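Local coordinates for 2-dehydropantoate 2-reductase (Enterococcus faecium, PDB 3WFI), which belongs to the ketopantoate reductase family but acts as a D-mandelate dehydrogenase that uses NAD(H) as its coenzyme, at residues E120-G125 against Q150-G155. Residues are numbered along the deposited sequence; the frame is centred on the assembly and turned at random.
Sequences ENIYIG and QNLGDG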
loop_
_atom_site.group_PDB
_atom_site.type_symbol
_atom_site.label_atom_id
_atom_site.label_comp_id
_atom_site.label_asym_id
_atom_site.label_seq_id
_atom_site.Cartn_x
_atom_site.Cartn_y
_atom_site.Cartn_z
ATOM N N GLU B 120 16.743 -6.047 -30.796
ATOM C CA GLU B 120 17.353 -7.155 -31.540
ATOM C C GLU B 120 18.821 -7.396 -31.153
ATOM O O GLU B 120 19.350 -8.490 -31.350
ATOM C CB GLU B 120 17.181 -6.987 -33.069
ATOM C CG GLU B 120 18.300 -6.243 -33.792
ATOM C CD GLU B 120 18.088 -6.067 -35.299
ATOM O OE1 GLU B 120 17.222 -5.260 -35.696
ATOM O OE2 GLU B 120 18.816 -6.700 -36.092
ATOM N N ASN B 121 19.464 -6.378 -30.590
ATOM C CA ASN B 121 20.868 -6.483 -30.189
ATOM C C ASN B 121 21.075 -6.651 -28.680
ATOM O O ASN B 121 22.209 -6.533 -28.194
ATOM C CB ASN B 121 21.638 -5.246 -30.662
ATOM C CG ASN B 121 21.869 -5.216 -32.173
ATOM O OD1 ASN B 121 22.142 -4.155 -32.749
ATOM N ND2 ASN B 121 21.809 -6.373 -32.812
ATOM N N ILE B 122 19.997 -6.932 -27.948
ATOM C CA ILE B 122 20.087 -7.074 -26.483
ATOM C C ILE B 122 19.968 -8.540 -26.084
ATOM O O ILE B 122 19.099 -9.278 -26.587
ATOM C CB ILE B 122 19.027 -6.239 -25.736
ATOM C CG1 ILE B 122 19.139 -4.767 -26.127
ATOM C CG2 ILE B 122 19.215 -6.364 -24.225
ATOM C CD1 ILE B 122 18.059 -3.876 -25.545
ATOM N N TYR B 123 20.852 -8.949 -25.171
ATOM C CA TYR B 123 20.887 -10.310 -24.672
ATOM C C TYR B 123 20.902 -10.259 -23.144
ATOM O O TYR B 123 21.461 -9.340 -22.549
ATOM C CB TYR B 123 22.107 -11.069 -25.215
ATOM C CG TYR B 123 22.161 -11.118 -26.730
ATOM C CD1 TYR B 123 21.657 -12.208 -27.427
ATOM C CD2 TYR B 123 22.681 -10.049 -27.460
ATOM C CE1 TYR B 123 21.679 -12.245 -28.805
ATOM C CE2 TYR B 123 22.710 -10.067 -28.842
ATOM C CZ TYR B 123 22.216 -11.175 -29.508
ATOM O OH TYR B 123 22.224 -11.204 -30.868
ATOM N N ILE B 124 20.245 -11.229 -22.524
ATOM C CA ILE B 124 20.142 -11.285 -21.066
ATOM C C ILE B 124 20.743 -12.592 -20.596
ATOM O O ILE B 124 20.590 -13.618 -21.262
ATOM C CB ILE B 124 18.682 -11.188 -20.597
ATOM C CG1 ILE B 124 17.775 -12.147 -21.382
ATOM C CG2 ILE B 124 18.186 -9.765 -20.757
ATOM C CD1 ILE B 124 16.424 -12.365 -20.736
ATOM N N GLY B 125 21.433 -12.559 -19.460
ATOM C CA GLY B 125 22.047 -13.766 -18.945
ATOM C C GLY B 125 22.282 -13.818 -17.445
ATOM O O GLY B 125 22.085 -12.843 -16.723
ATOM N N GLN B 150 20.329 -15.474 -23.232
ATOM C CA GLN B 150 19.215 -15.522 -24.157
ATOM C C GLN B 150 19.072 -14.221 -24.938
ATOM O O GLN B 150 19.294 -13.140 -24.403
ATOM C CB GLN B 150 17.919 -15.773 -23.386
ATOM C CG GLN B 150 16.723 -16.041 -24.288
ATOM C CD GLN B 150 15.495 -16.495 -23.532
ATOM O OE1 GLN B 150 15.457 -16.468 -22.299
ATOM N NE2 GLN B 150 14.485 -16.954 -24.277
ATOM N N ASN B 151 18.680 -14.344 -26.199
ATOM C CA ASN B 151 18.301 -13.193 -27.008
ATOM C C ASN B 151 16.966 -12.607 -26.543
ATOM O O ASN B 151 16.034 -13.335 -26.233
ATOM C CB ASN B 151 18.214 -13.563 -28.500
ATOM C CG ASN B 151 17.180 -14.641 -28.781
ATOM O OD1 ASN B 151 17.324 -15.777 -28.336
ATOM N ND2 ASN B 151 16.133 -14.290 -29.511
ATOM N N LEU B 152 16.879 -11.290 -26.503
ATOM C CA LEU B 152 15.577 -10.616 -26.403
ATOM C C LEU B 152 14.876 -10.354 -27.728
ATOM O O LEU B 152 13.653 -10.240 -27.750
ATOM C CB LEU B 152 15.713 -9.303 -25.666
ATOM C CG LEU B 152 16.076 -9.501 -24.210
ATOM C CD1 LEU B 152 16.188 -8.143 -23.556
ATOM C CD2 LEU B 152 15.031 -10.340 -23.507
ATOM N N GLY B 153 15.611 -10.236 -28.823
ATOM C CA GLY B 153 14.961 -9.936 -30.097
ATOM C C GLY B 153 14.561 -11.179 -30.863
ATOM O O GLY B 153 15.300 -12.160 -30.899
ATOM N N ASP B 154 13.399 -11.111 -31.510
ATOM C CA ASP B 154 12.849 -12.230 -32.274
ATOM C C ASP B 154 13.848 -12.658 -33.318
ATOM O O ASP B 154 14.467 -11.813 -33.961
ATOM C CB ASP B 154 11.562 -11.804 -33.008
ATOM C CG ASP B 154 10.399 -11.508 -32.076
ATOM O OD1 ASP B 154 10.324 -12.028 -30.938
ATOM O OD2 ASP B 154 9.506 -10.765 -32.516
ATOM N N GLY B 155 14.027 -13.964 -33.472
ATOM C CA GLY B 155 14.877 -14.506 -34.521
ATOM C C GLY B 155 16.377 -14.387 -34.298
ATOM O O GLY B 155 17.154 -14.667 -35.212
HETATM O O HOH W 1 18.573 -10.180 -29.205
#
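I124 and Q150 form an antiparallel hydrogen-bonded pair, with I124 N to Q150 O at 2.8 Å and Q150 N to I124 O at 2.7 Å, and Y123 with N151 is the non-hydrogen-bonded pair beside it. One step on, L152 N donates to I122 O at 3.0 Å, nearly straight at 167°. Beyond this pair a water continues the ladder: it donates to E120 O and I122 O and accepts from G153 N. I122 O therefore takes two bonds.

L152 packs on two isoleucines. Its CD1 meets I122 CG2 at 3.6 Å, and its CD2 meets I124 CD1. The I124 and L152 side chains cross at about a right angle. I122 CG2 is anti to the backbone N (CG1 at chi1 -57°), which puts this methyl against L152. I113 and H181 also border this apolar patch.

The strands, 122-127 and 147-151, are neighbours in the mixed sheet of the Rossmann-type coenzyme domain. The I124 side chain is about 8 Å from that of N105, which binds NAD(+).

Y123 and N151 point to the sheet face opposite I124 and Q150, where helix 157-168 packs on them. The Y123 CD1–CE1 side meets N151 CA and CB obliquely, with CD1 3.5 Å from N151 CA. The ring and amide planes are 58° apart. Y123 OH bonds to E99. N151 ND2 turns back to G153 O at 2.7 Å; the oxygen is in the amide plane, but the donor sits above the carbonyl plane. G153, without a side chain, lets its CA come to 3.9 Å from E120 CA.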